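Local coordinates for protein fimbrin (Schizosaccharomyces pombe, PDB 1RT8) that binds and crosslinks actin filaments, associating with the actin structures that establish and maintain cell polarity and taking part in cytokinesis, mating and spore formation, at residues M392-T397 / L502-I507; F443-L448 / I478-K483. One frame throughout, in Å; residues are numbered along the deposited sequence.

In the second actin-binding region the chain, followed from its N terminus, first reaches 392-397, at the end of helix 379-397 in the third calponin-homology repeat. It then runs through the fourth repeat, where 443-448 is met some 30 residues later by 478-483, closing contact 2, before 502-507 returns to 392-397 and closes contact 1. Contact 2 is thus nested inside the longer loop. Contact 1 joins two repeats; contact 2 lies within one. Their centres are about 15 Å apart, and F506 bridges them: its CE2 lies 3.7 Å from V444 CG1.

Contact 1 of 2, residues M392-T397 / L502-I507; sequences MNITKT and LVLHFI
The flat group nearest this contact, the imidazole of H505, presents neither a face nor an edge to I394. The methyl CD1 of I394 instead arrives at the backbone of that residue, 4.2 Å from H505 CA, while H505 CB, its nearest side-chain atom, is 4.9 Å from I394 CD1 and the ring atoms lie farther off; the contact of H505 with M390 is one turn earlier on helix 379-397. What holds the two segments together is therefore aliphatic. I394 CD1 also meets L504 CD2 at 3.8 Å, end methyl against end methyl, the two branched chains crossing at a slant. The reach of the isoleucine follows from its extended second torsion (chi2 175°), which carries CD1 out beyond CG1 across a backbone gap of 7.9 Å between I394 CA and H505 CA. The CB of L504 does not point at 392-397; with CG anti to the backbone N (chi1 -171°), its CD2 branch comes within reach of the methyl. The interface is small but buried. It joins helix 379-397 of the third calponin-homology repeat to helix 500-511 of the fourth; M413 of helix 410-421 touches both I394 and L504, and W387 and R391, earlier on helix 379-397, also touch L504.

Contact 2 of 2, residues F443-L448 / I478-K483; sequences FVLDVL and ISIARK
L448 lodges against I480 and A481 in the fourth calponin-homology domain, an all-helical fold, here packing helix 442-451 beside helix 467-483. Segments 443-448 and 478-483 run nearly parallel, their axes 22° apart and 10.3 Å distant at closest approach. The main bump is the forked end of L448. Its CD2 settles into the shallow place left by the small side chain of A481, lying 4.0 Å from A481 CA, so that the methyl rests on the backbone as much as on the alanine CB. The other wall of the hollow is I480: its CG2 lies 4.1 Å from L448 CD2, and its CB is 4.2 Å from the second branch, L448 CD1. Both leucine methyls thus lie over one side of the isoleucine's base. I480 supplies the answering bump: its longer branch, extended at chi2 179°, brings CD1 to 4.3 Å from CD2 of L445, one turn before L448. L510 of helix 500-511 packs on both L448 and A481, adding a third helix to the packing. The far face of 478-483 looks to the first calponin-homology repeat, where R482 touches S95 and A98 of helix 82-99. On that same segment the guanidinium of R482 has I478 CG2 seated over the centre of one face, 3.4 Å above its plane.

Contact 1 of 2, residues M392-T397 / L502-I507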
ATOM      1  N   MET A 392      16.964  -2.031  15.570  1.00 29.29           N
ATOM      2  CA  MET A 392      17.299  -3.197  16.378  1.00 30.86           C
ATOM      3  C   MET A 392      16.785  -4.455  15.703  1.00 30.76           C
ATOM      4  O   MET A 392      17.440  -5.494  15.743  1.00 33.23           O
ATOM      5  CB  MET A 392      16.697  -3.088  17.776  1.00 31.58           C
ATOM      6  CG  MET A 392      17.136  -4.211  18.706  1.00 32.47           C
ATOM      7  SD  MET A 392      18.939  -4.310  18.822  1.00 36.04           S
ATOM      8  CE  MET A 392      19.300  -2.931  19.908  1.00 34.43           C
ATOM      9  N   ASN A 393      15.618  -4.356  15.074  1.00 30.03           N
ATOM     10  CA  ASN A 393      15.027  -5.495  14.383  1.00 29.68           C
ATOM     11  C   ASN A 393      15.969  -5.974  13.278  1.00 30.96           C
ATOM     12  O   ASN A 393      16.128  -7.179  13.074  1.00 28.50           O
ATOM     13  CB  ASN A 393      13.679  -5.107  13.782  1.00 32.05           C
ATOM     14  CG  ASN A 393      12.934  -6.294  13.196  1.00 33.14           C
ATOM     15  OD1 ASN A 393      12.324  -6.186  12.139  1.00 36.72           O
ATOM     16  ND2 ASN A 393      12.971  -7.424  13.888  1.00 32.41           N
ATOM     17  N   ILE A 394      16.587  -5.032  12.564  1.00 30.07           N
ATOM     18  CA  ILE A 394      17.529  -5.378  11.499  1.00 30.85           C
ATOM     19  C   ILE A 394      18.715  -6.150  12.086  1.00 32.16           C
ATOM     20  O   ILE A 394      19.139  -7.164  11.536  1.00 33.71           O
ATOM     21  CB  ILE A 394      18.063  -4.116  10.775  1.00 30.05           C
ATOM     22  CG1 ILE A 394      16.974  -3.519   9.883  1.00 27.80           C
ATOM     23  CG2 ILE A 394      19.284  -4.466   9.934  1.00 30.64           C
ATOM     24  CD1 ILE A 394      17.382  -2.205   9.241  1.00 28.66           C
ATOM     25  N   THR A 395      19.243  -5.670  13.205  1.00 32.95           N
ATOM     26  CA  THR A 395      20.370  -6.324  13.860  1.00 35.74           C
ATOM     27  C   THR A 395      20.018  -7.750  14.270  1.00 36.60           C
ATOM     28  O   THR A 395      20.769  -8.688  13.999  1.00 35.08           O
ATOM     29  CB  THR A 395      20.802  -5.567  15.142  1.00 37.64           C
ATOM     30  OG1 THR A 395      21.248  -4.250  14.799  1.00 38.52           O
ATOM     31  CG2 THR A 395      21.928  -6.318  15.863  1.00 37.17           C
ATOM     32  N   LYS A 396      18.869  -7.902  14.924  1.00 36.76           N
ATOM     33  CA  LYS A 396      18.432  -9.204  15.406  1.00 39.41           C
ATOM     34  C   LYS A 396      18.048 -10.185  14.315  1.00 39.30           C
ATOM     35  O   LYS A 396      18.377 -11.366  14.400  1.00 39.22           O
ATOM     36  CB  LYS A 396      17.267  -9.043  16.385  1.00 42.06           C
ATOM     37  CG  LYS A 396      17.615  -8.211  17.623  1.00 45.50           C
ATOM     38  CD  LYS A 396      18.776  -8.812  18.392  1.00 47.93           C
ATOM     39  CE  LYS A 396      19.128  -7.974  19.613  1.00 51.04           C
ATOM     40  NZ  LYS A 396      17.995  -7.887  20.581  1.00 51.93           N
ATOM     41  N   THR A 397      17.344  -9.714  13.295  1.00 39.70           N
ATOM     42  CA  THR A 397      16.946 -10.602  12.214  1.00 41.12           C
ATOM     43  C   THR A 397      18.171 -11.058  11.423  1.00 41.56           C
ATOM     44  O   THR A 397      18.199 -12.179  10.918  1.00 43.28           O
ATOM     45  CB  THR A 397      15.954  -9.925  11.241  1.00 40.68           C
ATOM     46  OG1 THR A 397      16.609  -8.848  10.564  1.00 44.00           O
ATOM     47  CG2 THR A 397      14.744  -9.398  11.989  1.00 41.41           C
ATOM     48  N   LEU A 502      16.799   5.687   5.727  1.00 21.03           N
ATOM     49  CA  LEU A 502      16.064   4.947   4.722  1.00 21.44           C
ATOM     50  C   LEU A 502      17.027   4.166   3.843  1.00 22.23           C
ATOM     51  O   LEU A 502      16.699   3.075   3.380  1.00 22.58           O
ATOM     52  CB  LEU A 502      15.180   5.897   3.908  1.00 20.25           C
ATOM     53  CG  LEU A 502      14.245   6.746   4.788  1.00 20.22           C
ATOM     54  CD1 LEU A 502      13.253   7.543   3.928  1.00 18.41           C
ATOM     55  CD2 LEU A 502      13.480   5.843   5.746  1.00 19.26           C
ATOM     56  N   VAL A 503      18.223   4.707   3.630  1.00 22.79           N
ATOM     57  CA  VAL A 503      19.209   3.988   2.837  1.00 23.01           C
ATOM     58  C   VAL A 503      19.631   2.752   3.629  1.00 22.89           C
ATOM     59  O   VAL A 503      19.771   1.667   3.073  1.00 24.61           O
ATOM     60  CB  VAL A 503      20.471   4.842   2.549  1.00 24.60           C
ATOM     61  CG1 VAL A 503      21.597   3.943   2.007  1.00 22.50           C
ATOM     62  CG2 VAL A 503      20.143   5.944   1.531  1.00 23.06           C
ATOM     63  N   LEU A 504      19.819   2.907   4.934  1.00 21.91           N
ATOM     64  CA  LEU A 504      20.241   1.775   5.758  1.00 21.00           C
ATOM     65  C   LEU A 504      19.171   0.686   5.776  1.00 21.19           C
ATOM     66  O   LEU A 504      19.496  -0.501   5.722  1.00 23.55           O
ATOM     67  CB  LEU A 504      20.598   2.245   7.180  1.00 20.03           C
ATOM     68  CG  LEU A 504      21.267   1.212   8.110  1.00 20.34           C
ATOM     69  CD1 LEU A 504      22.068   1.905   9.221  1.00 22.40           C
ATOM     70  CD2 LEU A 504      20.209   0.306   8.684  1.00 18.65           C
ATOM     71  N   HIS A 505      17.899   1.081   5.837  1.00 22.86           N
ATOM     72  CA  HIS A 505      16.789   0.116   5.815  1.00 22.16           C
ATOM     73  C   HIS A 505      16.855  -0.722   4.535  1.00 22.86           C
ATOM     74  O   HIS A 505      16.675  -1.935   4.562  1.00 22.62           O
ATOM     75  CB  HIS A 505      15.444   0.857   5.881  1.00 24.55           C
ATOM     76  CG  HIS A 505      14.255   0.021   5.500  1.00 21.32           C
ATOM     77  ND1 HIS A 505      13.626   0.133   4.276  1.00 24.76           N
ATOM     78  CD2 HIS A 505      13.569  -0.926   6.186  1.00 20.30           C
ATOM     79  CE1 HIS A 505      12.606  -0.707   4.225  1.00 20.26           C
ATOM     80  NE2 HIS A 505      12.550  -1.362   5.372  1.00 22.10           N
ATOM     81  N   PHE A 506      17.118  -0.061   3.417  1.00 23.31           N
ATOM     82  CA  PHE A 506      17.212  -0.730   2.121  1.00 23.79           C
ATOM     83  C   PHE A 506      18.361  -1.755   2.124  1.00 23.17           C
ATOM     84  O   PHE A 506      18.174  -2.912   1.754  1.00 22.68           O
ATOM     85  CB  PHE A 506      17.447   0.321   1.032  1.00 23.44           C
ATOM     86  CG  PHE A 506      17.668  -0.256  -0.340  1.00 22.02           C
ATOM     87  CD1 PHE A 506      16.600  -0.724  -1.092  1.00 22.95           C
ATOM     88  CD2 PHE A 506      18.950  -0.330  -0.874  1.00 22.83           C
ATOM     89  CE1 PHE A 506      16.801  -1.258  -2.365  1.00 22.75           C
ATOM     90  CE2 PHE A 506      19.164  -0.863  -2.146  1.00 26.38           C
ATOM     91  CZ  PHE A 506      18.086  -1.330  -2.893  1.00 23.57           C
ATOM     92  N   ILE A 507      19.545  -1.316   2.543  1.00 22.78           N
ATOM     93  CA  ILE A 507      20.707  -2.193   2.588  1.00 23.02           C
ATOM     94  C   ILE A 507      20.452  -3.365   3.529  1.00 23.51           C
ATOM     95  O   ILE A 507      20.794  -4.514   3.228  1.00 21.97           O
ATOM     96  CB  ILE A 507      21.962  -1.425   3.048  1.00 22.75           C
ATOM     97  CG1 ILE A 507      22.317  -0.358   2.013  1.00 24.37           C
ATOM     98  CG2 ILE A 507      23.137  -2.381   3.225  1.00 24.82           C
ATOM     99  CD1 ILE A 507      22.569  -0.914   0.619  1.00 22.90           C
TER

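Contact 2 of 2, residues F443-L448 / I478-K483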
ATOM      1  N   PHE A 443      25.400   3.117  -6.955  1.00 25.31           N
ATOM      2  CA  PHE A 443      25.914   2.297  -5.867  1.00 24.42           C
ATOM      3  C   PHE A 443      24.955   1.161  -5.494  1.00 23.56           C
ATOM      4  O   PHE A 443      25.380   0.011  -5.369  1.00 23.56           O
ATOM      5  CB  PHE A 443      26.174   3.150  -4.624  1.00 24.40           C
ATOM      6  CG  PHE A 443      26.693   2.365  -3.463  1.00 25.08           C
ATOM      7  CD1 PHE A 443      27.972   1.820  -3.495  1.00 25.99           C
ATOM      8  CD2 PHE A 443      25.889   2.131  -2.351  1.00 25.89           C
ATOM      9  CE1 PHE A 443      28.446   1.049  -2.430  1.00 27.84           C
ATOM     10  CE2 PHE A 443      26.350   1.367  -1.291  1.00 25.41           C
ATOM     11  CZ  PHE A 443      27.632   0.822  -1.326  1.00 25.44           C
ATOM     12  N   VAL A 444      23.667   1.469  -5.314  1.00 22.05           N
ATOM     13  CA  VAL A 444      22.714   0.423  -4.947  1.00 21.66           C
ATOM     14  C   VAL A 444      22.585  -0.648  -6.029  1.00 22.00           C
ATOM     15  O   VAL A 444      22.406  -1.825  -5.721  1.00 19.45           O
ATOM     16  CB  VAL A 444      21.312   0.994  -4.576  1.00 23.10           C
ATOM     17  CG1 VAL A 444      21.437   1.850  -3.308  1.00 21.64           C
ATOM     18  CG2 VAL A 444      20.716   1.807  -5.738  1.00 21.99           C
ATOM     19  N   LEU A 445      22.694  -0.253  -7.293  1.00 21.91           N
ATOM     20  CA  LEU A 445      22.633  -1.224  -8.378  1.00 21.83           C
ATOM     21  C   LEU A 445      23.910  -2.099  -8.338  1.00 21.17           C
ATOM     22  O   LEU A 445      23.854  -3.299  -8.620  1.00 22.23           O
ATOM     23  CB  LEU A 445      22.481  -0.507  -9.725  1.00 23.93           C
ATOM     24  CG  LEU A 445      21.107   0.141  -9.939  1.00 24.84           C
ATOM     25  CD1 LEU A 445      21.128   1.050 -11.149  1.00 25.63           C
ATOM     26  CD2 LEU A 445      20.050  -0.946 -10.112  1.00 23.06           C
ATOM     27  N   ASP A 446      25.047  -1.508  -7.964  1.00 21.89           N
ATOM     28  CA  ASP A 446      26.299  -2.272  -7.851  1.00 24.03           C
ATOM     29  C   ASP A 446      26.215  -3.289  -6.709  1.00 24.45           C
ATOM     30  O   ASP A 446      26.744  -4.401  -6.810  1.00 22.78           O
ATOM     31  CB  ASP A 446      27.497  -1.355  -7.582  1.00 25.00           C
ATOM     32  CG  ASP A 446      27.953  -0.608  -8.812  1.00 25.77           C
ATOM     33  OD1 ASP A 446      27.562  -0.996  -9.929  1.00 26.37           O
ATOM     34  OD2 ASP A 446      28.713   0.366  -8.656  1.00 29.44           O
ATOM     35  N   VAL A 447      25.573  -2.896  -5.608  1.00 24.98           N
ATOM     36  CA  VAL A 447      25.420  -3.801  -4.472  1.00 23.68           C
ATOM     37  C   VAL A 447      24.623  -5.016  -4.948  1.00 23.68           C
ATOM     38  O   VAL A 447      24.996  -6.161  -4.693  1.00 23.46           O
ATOM     39  CB  VAL A 447      24.649  -3.136  -3.322  1.00 23.37           C
ATOM     40  CG1 VAL A 447      24.406  -4.143  -2.211  1.00 24.46           C
ATOM     41  CG2 VAL A 447      25.435  -1.945  -2.785  1.00 23.80           C
ATOM     42  N   LEU A 448      23.525  -4.751  -5.651  1.00 20.81           N
ATOM     43  CA  LEU A 448      22.662  -5.808  -6.162  1.00 21.05           C
ATOM     44  C   LEU A 448      23.412  -6.679  -7.161  1.00 21.08           C
ATOM     45  O   LEU A 448      23.181  -7.893  -7.251  1.00 21.58           O
ATOM     46  CB  LEU A 448      21.420  -5.189  -6.813  1.00 19.51           C
ATOM     47  CG  LEU A 448      20.418  -4.553  -5.837  1.00 19.59           C
ATOM     48  CD1 LEU A 448      19.515  -3.546  -6.531  1.00 18.46           C
ATOM     49  CD2 LEU A 448      19.591  -5.653  -5.217  1.00 19.49           C
ATOM     50  N   ILE A 478      15.159  -1.048  -6.652  1.00 23.20           N
ATOM     51  CA  ILE A 478      14.092  -1.517  -5.765  1.00 23.27           C
ATOM     52  C   ILE A 478      13.344  -2.717  -6.341  1.00 23.94           C
ATOM     53  O   ILE A 478      13.062  -3.672  -5.622  1.00 22.93           O
ATOM     54  CB  ILE A 478      13.087  -0.388  -5.445  1.00 21.98           C
ATOM     55  CG1 ILE A 478      13.759   0.649  -4.538  1.00 23.99           C
ATOM     56  CG2 ILE A 478      11.832  -0.969  -4.798  1.00 19.01           C
ATOM     57  CD1 ILE A 478      12.923   1.883  -4.270  1.00 20.69           C
ATOM     58  N   SER A 479      13.024  -2.674  -7.632  1.00 23.77           N
ATOM     59  CA  SER A 479      12.322  -3.783  -8.267  1.00 22.85           C
ATOM     60  C   SER A 479      13.209  -5.035  -8.331  1.00 24.07           C
ATOM     61  O   SER A 479      12.719  -6.166  -8.237  1.00 23.46           O
ATOM     62  CB  SER A 479      11.870  -3.391  -9.683  1.00 25.02           C
ATOM     63  OG  SER A 479      10.879  -2.368  -9.653  1.00 23.56           O
ATOM     64  N   ILE A 480      14.513  -4.842  -8.507  1.00 23.32           N
ATOM     65  CA  ILE A 480      15.420  -5.986  -8.568  1.00 22.48           C
ATOM     66  C   ILE A 480      15.509  -6.620  -7.176  1.00 21.83           C
ATOM     67  O   ILE A 480      15.537  -7.842  -7.029  1.00 20.00           O
ATOM     68  CB  ILE A 480      16.840  -5.564  -9.024  1.00 22.97           C
ATOM     69  CG1 ILE A 480      16.826  -5.176 -10.513  1.00 24.37           C
ATOM     70  CG2 ILE A 480      17.831  -6.706  -8.770  1.00 19.43           C
ATOM     71  CD1 ILE A 480      18.188  -4.719 -11.053  1.00 23.59           C
ATOM     72  N   ALA A 481      15.559  -5.777  -6.158  1.00 18.91           N
ATOM     73  CA  ALA A 481      15.641  -6.259  -4.786  1.00 20.09           C
ATOM     74  C   ALA A 481      14.373  -7.049  -4.468  1.00 20.35           C
ATOM     75  O   ALA A 481      14.415  -8.088  -3.812  1.00 22.27           O
ATOM     76  CB  ALA A 481      15.813  -5.065  -3.818  1.00 16.57           C
ATOM     77  N   ARG A 482      13.239  -6.577  -4.967  1.00 20.82           N
ATOM     78  CA  ARG A 482      11.988  -7.267  -4.718  1.00 20.78           C
ATOM     79  C   ARG A 482      11.973  -8.603  -5.444  1.00 21.43           C
ATOM     80  O   ARG A 482      11.397  -9.572  -4.940  1.00 20.15           O
ATOM     81  CB  ARG A 482      10.796  -6.384  -5.120  1.00 19.77           C
ATOM     82  CG  ARG A 482      10.546  -5.289  -4.081  1.00 21.37           C
ATOM     83  CD  ARG A 482       9.513  -4.248  -4.497  1.00 23.32           C
ATOM     84  NE  ARG A 482       9.309  -3.281  -3.418  1.00 23.86           N
ATOM     85  CZ  ARG A 482       8.771  -2.078  -3.577  1.00 26.85           C
ATOM     86  NH1 ARG A 482       8.377  -1.679  -4.781  1.00 23.15           N
ATOM     87  NH2 ARG A 482       8.640  -1.268  -2.528  1.00 28.16           N
ATOM     88  N   LYS A 483      12.619  -8.664  -6.607  1.00 20.16           N
ATOM     89  CA  LYS A 483      12.681  -9.917  -7.362  1.00 21.25           C
ATOM     90  C   LYS A 483      13.491 -10.944  -6.557  1.00 19.48           C
ATOM     91  O   LYS A 483      13.292 -12.150  -6.686  1.00 21.05           O
ATOM     92  CB  LYS A 483      13.349  -9.711  -8.731  1.00 21.23           C
ATOM     93  CG  LYS A 483      13.331 -10.976  -9.601  1.00 25.33           C
ATOM     94  CD  LYS A 483      14.420 -10.982 -10.696  1.00 28.85           C
ATOM     95  CE  LYS A 483      14.181  -9.958 -11.783  1.00 32.46           C
ATOM     96  NZ  LYS A 483      14.978 -10.251 -13.021  1.00 27.80           N
TER